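Local coordinates for protein dTDP-4-dehydrorhamnose reductase (Sulfolobus tokodaii, PDB 2GGS) that binds NADPH in a Rossmann-type fold and probably acts as a dTDP-4-dehydrorhamnose reductase, an oxidoreductase of nucleotide-linked sugars, at residues Thr68-Glu76 and Arg238-Tyr246; Thr151-Pro161 and Tyr181-Leu189. All coordinates share one frame; numbering follows the deposited sequence.

Contact 1: Thr68-Glu76 and Arg238-Tyr246. With NDP (NADPH dihydro-nicotinamide-adenine-dinucleotide phosphate), chain C.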
loop_
_atom_site.group_PDB
_atom_site.type_symbol
_atom_site.label_atom_id
_atom_site.label_comp_id
_atom_site.label_asym_id
_atom_site.label_seq_id
_atom_site.Cartn_x
_atom_site.Cartn_y
_atom_site.Cartn_z
ATOM N N THR A 68 -6.803 2.795 -5.111
ATOM C CA THR A 68 -5.772 1.855 -5.554
ATOM C C THR A 68 -6.092 1.053 -6.824
ATOM O O THR A 68 -5.294 0.211 -7.243
ATOM C CB THR A 68 -5.422 0.869 -4.402
ATOM O OG1 THR A 68 -6.569 0.066 -4.132
ATOM C CG2 THR A 68 -5.026 1.626 -3.124
ATOM N N ASP A 69 -7.263 1.290 -7.418
ATOM C CA ASP A 69 -7.586 0.697 -8.719
ATOM C C ASP A 69 -6.832 1.470 -9.789
ATOM O O ASP A 69 -7.170 2.623 -10.136
ATOM C CB ASP A 69 -9.095 0.728 -8.976
ATOM C CG ASP A 69 -9.489 0.028 -10.283
ATOM O OD1 ASP A 69 -8.783 0.139 -11.322
ATOM O OD2 ASP A 69 -10.550 -0.637 -10.259
ATOM N N VAL A 70 -5.772 0.854 -10.291
ATOM C CA VAL A 70 -4.864 1.507 -11.214
ATOM C C VAL A 70 -5.540 2.006 -12.498
ATOM O O VAL A 70 -5.275 3.123 -12.962
ATOM C CB VAL A 70 -3.640 0.604 -11.509
ATOM C CG1 VAL A 70 -2.754 1.220 -12.568
ATOM C CG2 VAL A 70 -2.901 0.322 -10.207
ATOM N N ASP A 71 -6.442 1.195 -13.062
ATOM C CA ASP A 71 -7.064 1.581 -14.331
ATOM C C ASP A 71 -8.081 2.681 -14.136
ATOM O O ASP A 71 -8.162 3.593 -14.953
ATOM C CB ASP A 71 -7.676 0.370 -15.011
ATOM C CG ASP A 71 -6.628 -0.644 -15.367
ATOM O OD1 ASP A 71 -5.731 -0.304 -16.172
ATOM O OD2 ASP A 71 -6.666 -1.740 -14.768
ATOM N N LYS A 72 -8.792 2.620 -13.019
ATOM C CA LYS A 72 -9.712 3.686 -12.646
ATOM C C LYS A 72 -8.967 5.004 -12.460
ATOM O O LYS A 72 -9.417 6.037 -12.951
ATOM C CB LYS A 72 -10.477 3.324 -11.394
ATOM C CG LYS A 72 -11.651 2.405 -11.716
ATOM C CD LYS A 72 -12.614 2.240 -10.543
ATOM C CE LYS A 72 -13.727 1.251 -10.914
ATOM N NZ LYS A 72 -13.224 0.113 -11.746
ATOM N N CYS A 73 -7.793 4.961 -11.807
ATOM C CA CYS A 73 -6.989 6.191 -11.639
ATOM C C CYS A 73 -6.609 6.819 -12.994
ATOM O O CYS A 73 -6.447 8.038 -13.082
ATOM C CB CYS A 73 -5.708 5.937 -10.810
ATOM S SG CYS A 73 -5.942 5.629 -9.093
ATOM N N GLU A 74 -6.425 5.996 -14.028
ATOM C CA GLU A 74 -5.955 6.474 -15.319
ATOM C C GLU A 74 -7.019 7.299 -16.035
ATOM O O GLU A 74 -6.679 8.246 -16.751
ATOM C CB GLU A 74 -5.500 5.296 -16.206
ATOM C CG GLU A 74 -4.660 5.682 -17.383
ATOM C CD GLU A 74 -3.204 6.015 -17.011
ATOM O OE1 GLU A 74 -2.850 5.914 -15.831
ATOM O OE2 GLU A 74 -2.416 6.379 -17.902
ATOM N N ILE A 75 -8.280 6.934 -15.818
ATOM C CA ILE A 75 -9.434 7.646 -16.407
ATOM C C ILE A 75 -9.948 8.763 -15.484
ATOM O O ILE A 75 -10.201 9.900 -15.947
ATOM C CB ILE A 75 -10.625 6.705 -16.702
ATOM C CG1 ILE A 75 -10.204 5.391 -17.361
ATOM C CG2 ILE A 75 -11.680 7.422 -17.559
ATOM C CD1 ILE A 75 -11.046 4.177 -16.862
ATOM N N GLU A 76 -10.096 8.466 -14.194
ATOM C CA GLU A 76 -10.663 9.432 -13.273
ATOM C C GLU A 76 -9.569 10.134 -12.511
ATOM O O GLU A 76 -9.490 10.040 -11.264
ATOM C CB GLU A 76 -11.665 8.778 -12.344
ATOM C CG GLU A 76 -12.723 8.013 -13.116
ATOM C CD GLU A 76 -13.362 7.014 -12.252
ATOM O OE1 GLU A 76 -13.589 7.355 -11.080
ATOM O OE2 GLU A 76 -13.615 5.879 -12.724
ATOM N N ARG A 238 -4.613 -7.805 -21.572
ATOM C CA ARG A 238 -5.737 -7.248 -22.317
ATOM C C ARG A 238 -6.795 -6.748 -21.335
ATOM O O ARG A 238 -7.113 -7.409 -20.330
ATOM C CB ARG A 238 -6.308 -8.286 -23.301
ATOM C CG ARG A 238 -7.092 -9.425 -22.635
ATOM C CD ARG A 238 -6.862 -10.795 -23.299
ATOM N NE ARG A 238 -7.774 -11.815 -22.775
ATOM C CZ ARG A 238 -7.868 -13.056 -23.241
ATOM N NH1 ARG A 238 -7.092 -13.453 -24.244
ATOM N NH2 ARG A 238 -8.734 -13.908 -22.696
ATOM N N GLY A 239 -7.317 -5.562 -21.611
ATOM C CA GLY A 239 -8.268 -4.940 -20.711
ATOM C C GLY A 239 -7.651 -3.813 -19.904
ATOM O O GLY A 239 -8.358 -2.882 -19.520
ATOM N N TRP A 240 -6.344 -3.899 -19.643
ATOM C CA TRP A 240 -5.630 -2.844 -18.908
ATOM C C TRP A 240 -5.688 -1.509 -19.649
ATOM O O TRP A 240 -5.454 -1.450 -20.867
ATOM C CB TRP A 240 -4.169 -3.248 -18.639
ATOM C CG TRP A 240 -3.999 -4.106 -17.401
ATOM C CD1 TRP A 240 -4.992 -4.590 -16.612
ATOM C CD2 TRP A 240 -2.769 -4.604 -16.847
ATOM N NE1 TRP A 240 -4.469 -5.341 -15.583
ATOM C CE2 TRP A 240 -3.104 -5.362 -15.706
ATOM C CE3 TRP A 240 -1.416 -4.475 -17.201
ATOM C CZ2 TRP A 240 -2.134 -5.984 -14.895
ATOM C CZ3 TRP A 240 -0.443 -5.101 -16.389
ATOM C CH2 TRP A 240 -0.813 -5.843 -15.257
ATOM N N ILE A 241 -6.049 -0.451 -18.924
ATOM C CA ILE A 241 -5.992 0.911 -19.461
ATOM C C ILE A 241 -4.604 1.517 -19.193
ATOM O O ILE A 241 -3.957 2.031 -20.102
ATOM C CB ILE A 241 -7.135 1.825 -18.909
ATOM C CG1 ILE A 241 -8.510 1.352 -19.401
ATOM C CG2 ILE A 241 -6.933 3.274 -19.336
ATOM C CD1 ILE A 241 -9.366 0.705 -18.343
ATOM N N ALA A 242 -4.144 1.442 -17.952
ATOM C CA ALA A 242 -2.851 2.041 -17.590
ATOM C C ALA A 242 -1.657 1.148 -17.931
ATOM O O ALA A 242 -1.790 -0.069 -17.967
ATOM C CB ALA A 242 -2.849 2.395 -16.102
ATOM N N LYS A 243 -0.500 1.755 -18.182
ATOM C CA LYS A 243 0.747 1.011 -18.367
ATOM C C LYS A 243 1.280 0.656 -16.988
ATOM O O LYS A 243 1.207 1.490 -16.085
ATOM C CB LYS A 243 1.764 1.850 -19.110
ATOM C CG LYS A 243 1.486 2.021 -20.612
ATOM C CD LYS A 243 1.945 3.402 -21.160
ATOM C CE LYS A 243 0.848 4.511 -21.092
ATOM N NZ LYS A 243 -0.463 4.110 -21.720
ATOM N N ARG A 244 1.745 -0.580 -16.806
ATOM C CA ARG A 244 2.419 -0.981 -15.544
ATOM C C ARG A 244 3.926 -0.912 -15.733
ATOM O O ARG A 244 4.409 -1.212 -16.821
ATOM C CB ARG A 244 2.009 -2.406 -15.144
ATOM C CG ARG A 244 0.766 -2.521 -14.248
ATOM C CD ARG A 244 -0.476 -1.884 -14.860
ATOM N NE ARG A 244 -1.657 -2.250 -14.073
ATOM C CZ ARG A 244 -2.911 -2.004 -14.477
ATOM N NH1 ARG A 244 -3.121 -1.383 -15.639
ATOM N NH2 ARG A 244 -3.942 -2.361 -13.724
ATOM N N PRO A 245 4.677 -0.534 -14.674
ATOM C CA PRO A 245 6.152 -0.564 -14.752
ATOM C C PRO A 245 6.648 -1.993 -14.938
ATOM O O PRO A 245 6.117 -2.915 -14.338
ATOM C CB PRO A 245 6.606 0.025 -13.395
ATOM C CG PRO A 245 5.419 -0.163 -12.479
ATOM C CD PRO A 245 4.196 -0.047 -13.361
ATOM N N TYR A 246 7.635 -2.174 -15.810
ATOM C CA TYR A 246 8.180 -3.523 -16.076
ATOM C C TYR A 246 8.752 -4.229 -14.840
ATOM O O TYR A 246 8.367 -5.353 -14.546
ATOM C CB TYR A 246 9.248 -3.468 -17.162
ATOM C CG TYR A 246 9.850 -4.827 -17.434
ATOM C CD1 TYR A 246 9.083 -5.840 -18.013
ATOM C CD2 TYR A 246 11.158 -5.108 -17.075
ATOM C CE1 TYR A 246 9.625 -7.108 -18.248
ATOM C CE2 TYR A 246 11.714 -6.375 -17.307
ATOM C CZ TYR A 246 10.934 -7.357 -17.901
ATOM O OH TYR A 246 11.464 -8.610 -18.161
HETATM P PA NDP C . -7.266 -0.830 -0.254
HETATM O O1A NDP C . -7.765 -0.579 -1.615
HETATM O O2A NDP C . -7.580 -2.183 0.265
HETATM O O5B NDP C . -7.813 0.232 0.780
HETATM C C5B NDP C . -8.019 1.579 0.393
HETATM C C4B NDP C . -8.493 2.285 1.636
HETATM O O4B NDP C . -8.572 3.680 1.330
HETATM C C3B NDP C . -9.844 1.794 2.133
HETATM O O3B NDP C . -9.803 1.719 3.532
HETATM C C2B NDP C . -10.765 2.937 1.687
HETATM O O2B NDP C . -11.840 3.011 2.575
HETATM C C1B NDP C . -9.818 4.117 1.851
HETATM N N9A NDP C . -10.281 5.279 1.086
HETATM C C8A NDP C . -10.301 5.420 -0.269
HETATM N N7A NDP C . -10.831 6.641 -0.564
HETATM C C5A NDP C . -11.138 7.246 0.596
HETATM C C6A NDP C . -11.714 8.488 0.893
HETATM N N6A NDP C . -12.172 9.290 -0.108
HETATM N N1A NDP C . -11.913 8.777 2.216
HETATM C C2A NDP C . -11.560 7.926 3.256
HETATM N N3A NDP C . -11.010 6.704 2.953
HETATM C C4A NDP C . -10.818 6.388 1.651
HETATM O O3 NDP C . -5.687 -0.475 -0.366
HETATM P PN NDP C . -4.458 -1.257 0.346
HETATM O O1N NDP C . -4.693 -1.585 1.734
HETATM O O2N NDP C . -4.130 -2.304 -0.648
HETATM O O5D NDP C . -3.329 -0.134 0.199
HETATM C C5D NDP C . -2.860 0.569 1.345
HETATM C C4D NDP C . -1.843 1.638 0.967
HETATM O O4D NDP C . -0.752 1.007 0.339
HETATM C C3D NDP C . -2.358 2.686 -0.016
HETATM O O3D NDP C . -1.676 3.859 0.340
HETATM C C2D NDP C . -1.876 2.195 -1.359
HETATM O O2D NDP C . -1.772 3.271 -2.275
HETATM C C1D NDP C . -0.508 1.608 -0.935
HETATM N N1N NDP C . -0.051 0.603 -1.903
HETATM C C2N NDP C . -0.936 -0.373 -2.275
HETATM C C3N NDP C . -0.536 -1.467 -3.030
HETATM C C7N NDP C . -1.550 -2.501 -3.400
HETATM O O7N NDP C . -1.205 -3.478 -4.355
HETATM N N7N NDP C . -2.758 -2.476 -2.840
HETATM C C4N NDP C . 0.905 -1.606 -3.484
HETATM C C5N NDP C . 1.800 -0.467 -3.058
HETATM C C6N NDP C . 1.277 0.572 -2.278
HETATM P P2B NDP C . -13.347 2.436 2.183
HETATM O O1X NDP C . -13.976 2.316 3.512
HETATM O O2X NDP C . -13.199 1.142 1.457
HETATM O O3X NDP C . -14.073 3.446 1.257
HETATM O O HOH W 1 -0.355 4.624 -18.081
#
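Asp-71 and Arg-244 meet end-on, NH1 to OD1 at 2.9 Å and NH2 to OD2 at 3.0 Å, in a two-pronged salt bridge whose carboxylate and guanidinium planes are turned 47° apart. OD1 carries the heavier load: besides NH1 it accepts from the backbone N of Ile-241 at 2.8 Å, steeply above the carboxylate plane, and from Ala-242 N at 3.0 Å. Replacing Asp-71 with an alanine would probably leave the guanidinium without its charged mate and strip both loop N-H groups of their acceptor. This is the tight part. The guanidinium is clamped flat, with Val-70 CG1 over one face and the Trp-240 ring over the opposite one, while NH1 also donates to Ala-242 O. CG1 of Val-70, anti to the backbone N (chi1 175°), further touches Ala-242 CB at 3.7 Å. Toward solvent the fit slackens: the exposed side chains of Ile-75 and Ile-241 meet only through their CD1 atoms, 4.1 Å apart. Along another margin, Glu-74 lays its CG against Ile-241 CG2, and a water links its OE2 to Lys-243 N; its OE1 is held by Tyr-129 N. The short helix 70-75 thus lies between the loop that follows strand 231-234 and helices 77-97 and 129-141, against which Cys-73 packs, while Phe-177 of strand 174-177 meets the Trp-240 ring.

Contact 2: Thr151-Pro161 and Tyr181-Leu189. With NDP (NADPH dihydro-nicotinamide-adenine-dinucleotide phosphate), chain C.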
loop_
_atom_site.group_PDB
_atom_site.type_symbol
_atom_site.label_atom_id
_atom_site.label_comp_id
_atom_site.label_asym_id
_atom_site.label_seq_id
_atom_site.Cartn_x
_atom_site.Cartn_y
_atom_site.Cartn_z
ATOM N N THR A 151 5.856 0.686 -0.555
ATOM C CA THR A 151 5.640 -0.775 -0.543
ATOM C C THR A 151 5.135 -1.221 -1.920
ATOM O O THR A 151 4.913 -0.385 -2.821
ATOM C CB THR A 151 4.749 -1.192 0.631
ATOM O OG1 THR A 151 4.776 -2.615 0.828
ATOM C CG2 THR A 151 3.330 -0.741 0.420
ATOM N N SER A 152 4.953 -2.525 -2.076
ATOM C CA SER A 152 4.683 -3.112 -3.389
ATOM C C SER A 152 3.679 -4.250 -3.236
ATOM O O SER A 152 3.844 -5.093 -2.368
ATOM C CB SER A 152 5.993 -3.645 -3.980
ATOM O OG SER A 152 5.779 -4.369 -5.167
ATOM N N GLY A 153 2.664 -4.292 -4.103
ATOM C CA GLY A 153 1.871 -5.511 -4.260
ATOM C C GLY A 153 1.242 -6.025 -2.982
ATOM O O GLY A 153 1.189 -7.226 -2.735
ATOM N N ILE A 154 0.699 -5.122 -2.151
ATOM C CA ILE A 154 0.002 -5.562 -0.948
ATOM C C ILE A 154 -1.104 -6.529 -1.299
ATOM O O ILE A 154 -1.969 -6.213 -2.131
ATOM C CB ILE A 154 -0.640 -4.396 -0.145
ATOM C CG1 ILE A 154 0.422 -3.361 0.271
ATOM C CG2 ILE A 154 -1.344 -4.938 1.108
ATOM C CD1 ILE A 154 -0.202 -2.135 1.013
ATOM N N PHE A 155 -1.112 -7.667 -0.612
ATOM C CA PHE A 155 -2.183 -8.650 -0.820
ATOM C C PHE A 155 -2.791 -9.201 0.450
ATOM O O PHE A 155 -2.138 -9.401 1.459
ATOM C CB PHE A 155 -1.745 -9.777 -1.755
ATOM C CG PHE A 155 -0.663 -10.684 -1.161
ATOM C CD1 PHE A 155 0.675 -10.419 -1.425
ATOM C CD2 PHE A 155 -1.002 -11.786 -0.382
ATOM C CE1 PHE A 155 1.693 -11.224 -0.882
ATOM C CE2 PHE A 155 0.013 -12.630 0.154
ATOM C CZ PHE A 155 1.354 -12.346 -0.099
ATOM N N ARG A 156 -4.117 -9.410 0.417
ATOM C CA ARG A 156 -4.842 -9.944 1.542
ATOM C C ARG A 156 -6.073 -10.585 0.903
ATOM O O ARG A 156 -5.980 -11.700 0.376
ATOM C CB ARG A 156 -5.216 -8.852 2.550
ATOM C CG ARG A 156 -5.870 -9.378 3.814
ATOM C CD ARG A 156 -6.279 -8.268 4.771
ATOM N NE ARG A 156 -6.963 -8.841 5.909
ATOM C CZ ARG A 156 -8.260 -9.153 5.909
ATOM N NH1 ARG A 156 -9.001 -8.905 4.833
ATOM N NH2 ARG A 156 -8.819 -9.715 6.978
ATOM N N ASN A 157 -7.184 -9.852 0.898
ATOM C CA ASN A 157 -8.403 -10.305 0.215
ATOM C C ASN A 157 -8.494 -9.838 -1.247
ATOM O O ASN A 157 -9.436 -10.206 -1.982
ATOM C CB ASN A 157 -9.605 -9.756 0.993
ATOM C CG ASN A 157 -9.484 -8.259 1.217
ATOM O OD1 ASN A 157 -8.618 -7.786 1.948
ATOM N ND2 ASN A 157 -10.365 -7.502 0.590
ATOM N N LYS A 158 -7.570 -8.990 -1.686
ATOM C CA LYS A 158 -7.447 -8.728 -3.112
ATOM C C LYS A 158 -5.955 -8.694 -3.511
ATOM O O LYS A 158 -5.139 -9.265 -2.800
ATOM C CB LYS A 158 -8.228 -7.478 -3.534
ATOM C CG LYS A 158 -7.763 -6.232 -2.894
ATOM C CD LYS A 158 -8.593 -5.036 -3.350
ATOM C CE LYS A 158 -8.115 -3.736 -2.681
ATOM N NZ LYS A 158 -8.966 -2.550 -3.160
ATOM N N GLY A 159 -5.623 -8.084 -4.644
ATOM C CA GLY A 159 -4.229 -8.103 -5.114
ATOM C C GLY A 159 -4.072 -9.341 -5.974
ATOM O O GLY A 159 -4.967 -10.175 -6.040
ATOM N N PHE A 160 -2.937 -9.445 -6.640
ATOM C CA PHE A 160 -2.723 -10.482 -7.656
ATOM C C PHE A 160 -2.863 -11.936 -7.142
ATOM O O PHE A 160 -3.514 -12.759 -7.831
ATOM C CB PHE A 160 -1.367 -10.235 -8.333
ATOM C CG PHE A 160 -1.070 -11.180 -9.457
ATOM C CD1 PHE A 160 -1.855 -11.186 -10.599
ATOM C CD2 PHE A 160 -0.004 -12.050 -9.374
ATOM C CE1 PHE A 160 -1.575 -12.072 -11.661
ATOM C CE2 PHE A 160 0.285 -12.915 -10.436
ATOM C CZ PHE A 160 -0.499 -12.924 -11.558
ATOM N N PRO A 161 -2.259 -12.296 -5.978
ATOM C CA PRO A 161 -2.375 -13.710 -5.581
ATOM C C PRO A 161 -3.804 -14.200 -5.439
ATOM O O PRO A 161 -4.086 -15.352 -5.759
ATOM C CB PRO A 161 -1.678 -13.754 -4.227
ATOM C CG PRO A 161 -0.626 -12.662 -4.336
ATOM C CD PRO A 161 -1.392 -11.564 -5.018
ATOM N N TYR A 181 7.555 -7.480 -9.519
ATOM C CA TYR A 181 7.596 -6.632 -8.349
ATOM C C TYR A 181 7.949 -7.282 -7.019
ATOM O O TYR A 181 8.612 -8.322 -7.010
ATOM C CB TYR A 181 6.120 -6.074 -8.323
ATOM C CG TYR A 181 4.991 -7.094 -7.982
ATOM C CD1 TYR A 181 5.058 -8.448 -8.391
ATOM C CD2 TYR A 181 3.845 -6.678 -7.299
ATOM C CE1 TYR A 181 4.060 -9.367 -8.071
ATOM C CE2 TYR A 181 2.810 -7.581 -6.996
ATOM C CZ TYR A 181 2.919 -8.928 -7.377
ATOM O OH TYR A 181 1.916 -9.812 -7.027
ATOM N N SER A 182 7.521 -6.687 -5.893
ATOM C CA SER A 182 7.927 -7.194 -4.599
ATOM C C SER A 182 6.732 -7.363 -3.611
ATOM O O SER A 182 6.642 -6.659 -2.607
ATOM C CB SER A 182 9.023 -6.286 -3.985
ATOM O OG SER A 182 8.672 -4.951 -4.125
ATOM N N PRO A 183 5.860 -8.340 -3.887
ATOM C CA PRO A 183 4.596 -8.427 -3.148
ATOM C C PRO A 183 4.826 -8.737 -1.663
ATOM O O PRO A 183 5.668 -9.581 -1.320
ATOM C CB PRO A 183 3.865 -9.588 -3.839
ATOM C CG PRO A 183 4.999 -10.433 -4.454
ATOM C CD PRO A 183 5.971 -9.389 -4.927
ATOM N N ILE A 184 4.095 -8.052 -0.787
ATOM C CA ILE A 184 4.124 -8.298 0.639
ATOM C C ILE A 184 2.694 -8.505 1.105
ATOM O O ILE A 184 1.775 -7.814 0.621
ATOM C CB ILE A 184 4.823 -7.094 1.378
ATOM C CG1 ILE A 184 5.032 -7.347 2.890
ATOM C CG2 ILE A 184 4.063 -5.713 1.058
ATOM C CD1 ILE A 184 5.913 -6.281 3.543
ATOM N N SER A 185 2.470 -9.450 2.011
ATOM C CA SER A 185 1.121 -9.611 2.585
ATOM C C SER A 185 0.777 -8.416 3.434
ATOM O O SER A 185 1.648 -7.792 4.059
ATOM C CB SER A 185 0.969 -10.865 3.430
ATOM O OG SER A 185 1.859 -10.825 4.532
ATOM N N ALA A 186 -0.514 -8.066 3.460
ATOM C CA ALA A 186 -0.893 -7.004 4.375
ATOM C C ALA A 186 -0.439 -7.237 5.803
ATOM O O ALA A 186 -0.038 -6.283 6.464
ATOM C CB ALA A 186 -2.431 -6.765 4.318
ATOM N N ARG A 187 -0.530 -8.483 6.309
ATOM C CA ARG A 187 -0.158 -8.768 7.695
ATOM C C ARG A 187 1.347 -8.570 7.965
ATOM O O ARG A 187 1.713 -8.072 9.025
ATOM C CB ARG A 187 -0.624 -10.157 8.132
ATOM C CG ARG A 187 0.076 -11.302 7.394
ATOM C CD ARG A 187 -0.474 -12.602 7.980
ATOM N NE ARG A 187 0.288 -13.738 7.488
ATOM C CZ ARG A 187 0.296 -14.939 8.072
ATOM N NH1 ARG A 187 -0.426 -15.174 9.164
ATOM N NH2 ARG A 187 1.029 -15.914 7.550
ATOM N N LYS A 188 2.194 -8.966 7.016
ATOM C CA LYS A 188 3.638 -8.759 7.214
ATOM C C LYS A 188 4.018 -7.297 7.178
ATOM O O LYS A 188 4.822 -6.831 8.012
ATOM C CB LYS A 188 4.462 -9.557 6.194
ATOM C CG LYS A 188 4.354 -11.059 6.419
ATOM C CD LYS A 188 5.069 -11.507 7.712
ATOM C CE LYS A 188 5.044 -13.031 7.809
ATOM N NZ LYS A 188 4.967 -13.550 9.217
ATOM N N LEU A 189 3.439 -6.572 6.215
ATOM C CA LEU A 189 3.605 -5.106 6.129
ATOM C C LEU A 189 3.128 -4.441 7.428
ATOM O O LEU A 189 3.802 -3.579 7.954
ATOM C CB LEU A 189 2.861 -4.539 4.910
ATOM C CG LEU A 189 3.079 -3.022 4.790
ATOM C CD1 LEU A 189 4.581 -2.592 4.871
ATOM C CD2 LEU A 189 2.434 -2.516 3.511
HETATM P PA NDP C . -7.266 -0.830 -0.254
HETATM O O1A NDP C . -7.765 -0.579 -1.615
HETATM O O2A NDP C . -7.580 -2.183 0.265
HETATM O O5B NDP C . -7.813 0.232 0.780
HETATM C C5B NDP C . -8.019 1.579 0.393
HETATM C C4B NDP C . -8.493 2.285 1.636
HETATM O O4B NDP C . -8.572 3.680 1.330
HETATM C C3B NDP C . -9.844 1.794 2.133
HETATM O O3B NDP C . -9.803 1.719 3.532
HETATM C C2B NDP C . -10.765 2.937 1.687
HETATM O O2B NDP C . -11.840 3.011 2.575
HETATM C C1B NDP C . -9.818 4.117 1.851
HETATM N N9A NDP C . -10.281 5.279 1.086
HETATM C C8A NDP C . -10.301 5.420 -0.269
HETATM N N7A NDP C . -10.831 6.641 -0.564
HETATM C C5A NDP C . -11.138 7.246 0.596
HETATM C C6A NDP C . -11.714 8.488 0.893
HETATM N N6A NDP C . -12.172 9.290 -0.108
HETATM N N1A NDP C . -11.913 8.777 2.216
HETATM C C2A NDP C . -11.560 7.926 3.256
HETATM N N3A NDP C . -11.010 6.704 2.953
HETATM C C4A NDP C . -10.818 6.388 1.651
HETATM O O3 NDP C . -5.687 -0.475 -0.366
HETATM P PN NDP C . -4.458 -1.257 0.346
HETATM O O1N NDP C . -4.693 -1.585 1.734
HETATM O O2N NDP C . -4.130 -2.304 -0.648
HETATM O O5D NDP C . -3.329 -0.134 0.199
HETATM C C5D NDP C . -2.860 0.569 1.345
HETATM C C4D NDP C . -1.843 1.638 0.967
HETATM O O4D NDP C . -0.752 1.007 0.339
HETATM C C3D NDP C . -2.358 2.686 -0.016
HETATM O O3D NDP C . -1.676 3.859 0.340
HETATM C C2D NDP C . -1.876 2.195 -1.359
HETATM O O2D NDP C . -1.772 3.271 -2.275
HETATM C C1D NDP C . -0.508 1.608 -0.935
HETATM N N1N NDP C . -0.051 0.603 -1.903
HETATM C C2N NDP C . -0.936 -0.373 -2.275
HETATM C C3N NDP C . -0.536 -1.467 -3.030
HETATM C C7N NDP C . -1.550 -2.501 -3.400
HETATM O O7N NDP C . -1.205 -3.478 -4.355
HETATM N N7N NDP C . -2.758 -2.476 -2.840
HETATM C C4N NDP C . 0.905 -1.606 -3.484
HETATM C C5N NDP C . 1.800 -0.467 -3.058
HETATM C C6N NDP C . 1.277 0.572 -2.278
HETATM P P2B NDP C . -13.347 2.436 2.183
HETATM O O1X NDP C . -13.976 2.316 3.512
HETATM O O2X NDP C . -13.199 1.142 1.457
HETATM O O3X NDP C . -14.073 3.446 1.257
HETATM O O HOH W 2 0.335 -8.750 -5.116
#
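Ser-185 sets its CA squarely over the face of the Phe-155 ring, 3.8 Å from the ring centroid, a CH-pi contact; CG of Pro-161 covers the opposite face nearer the rim, so the ring is a plate slotted between two bumps. Its chi1 of 68° holds CG between the backbone N and the carbonyl carbon, which brings the ring back against the 183-185 backbone. Beside it the two segments are bridged: Phe-155 N donates to Ile-184 O at 3.1 Å, and Ala-186 N to Phe-155 O at 2.9 Å. Gly-153 makes the hollow that Tyr-181 fills. CE2 of the ring lies 3.6 Å from Gly-153 CA, where a side chain would collide with it, and a water joins the tyrosine OH to Gly-153 O. Pro-183 CD lies over the centre of one face of the same ring. Ser-152 reaches across with OG, which accepts from Ser-182 N and is also bonded to Asp-108. On the cofactor side, the CD2 methyl of Leu-189 fits between Thr-151, which it meets tip to tip, and Ile-154 CD1, 3.7 Å away. That CD1 in turn presses on the nicotinamide ribose, 3.3 Å from O4D, while Gly-153 N approaches C4N of the nicotinamide. Farther along, the extended chain of Lys-158 carries NZ to O1A of the NADPH pyrophosphate at 2.8 Å. A loop leaving the end of a parallel strand, here 147-151, to line the nicotinamide is characteristic of the Rossmann-type fold of extended short-chain dehydrogenases/reductases.

Contact 2 is core and contact 1 surface, their centres about 18 Å apart, and the chain of contact 2 is nested inside the loop that contact 1 closes. Neither shares a helix or strand with the other, but both reach NADPH: Thr-68 OG1 and Lys-158 NZ each bond to O1A, so the pyrophosphate is where they come together. The chemistry follows the setting. Contact 1 is held by charge, one salt bridge reinforced by loop amides, with water at its margin. Contact 2, largely buried, relies on backbone bonds, aromatic and aliphatic packing and serine hydroxyls, and it also forms part of the nicotinamide pocket.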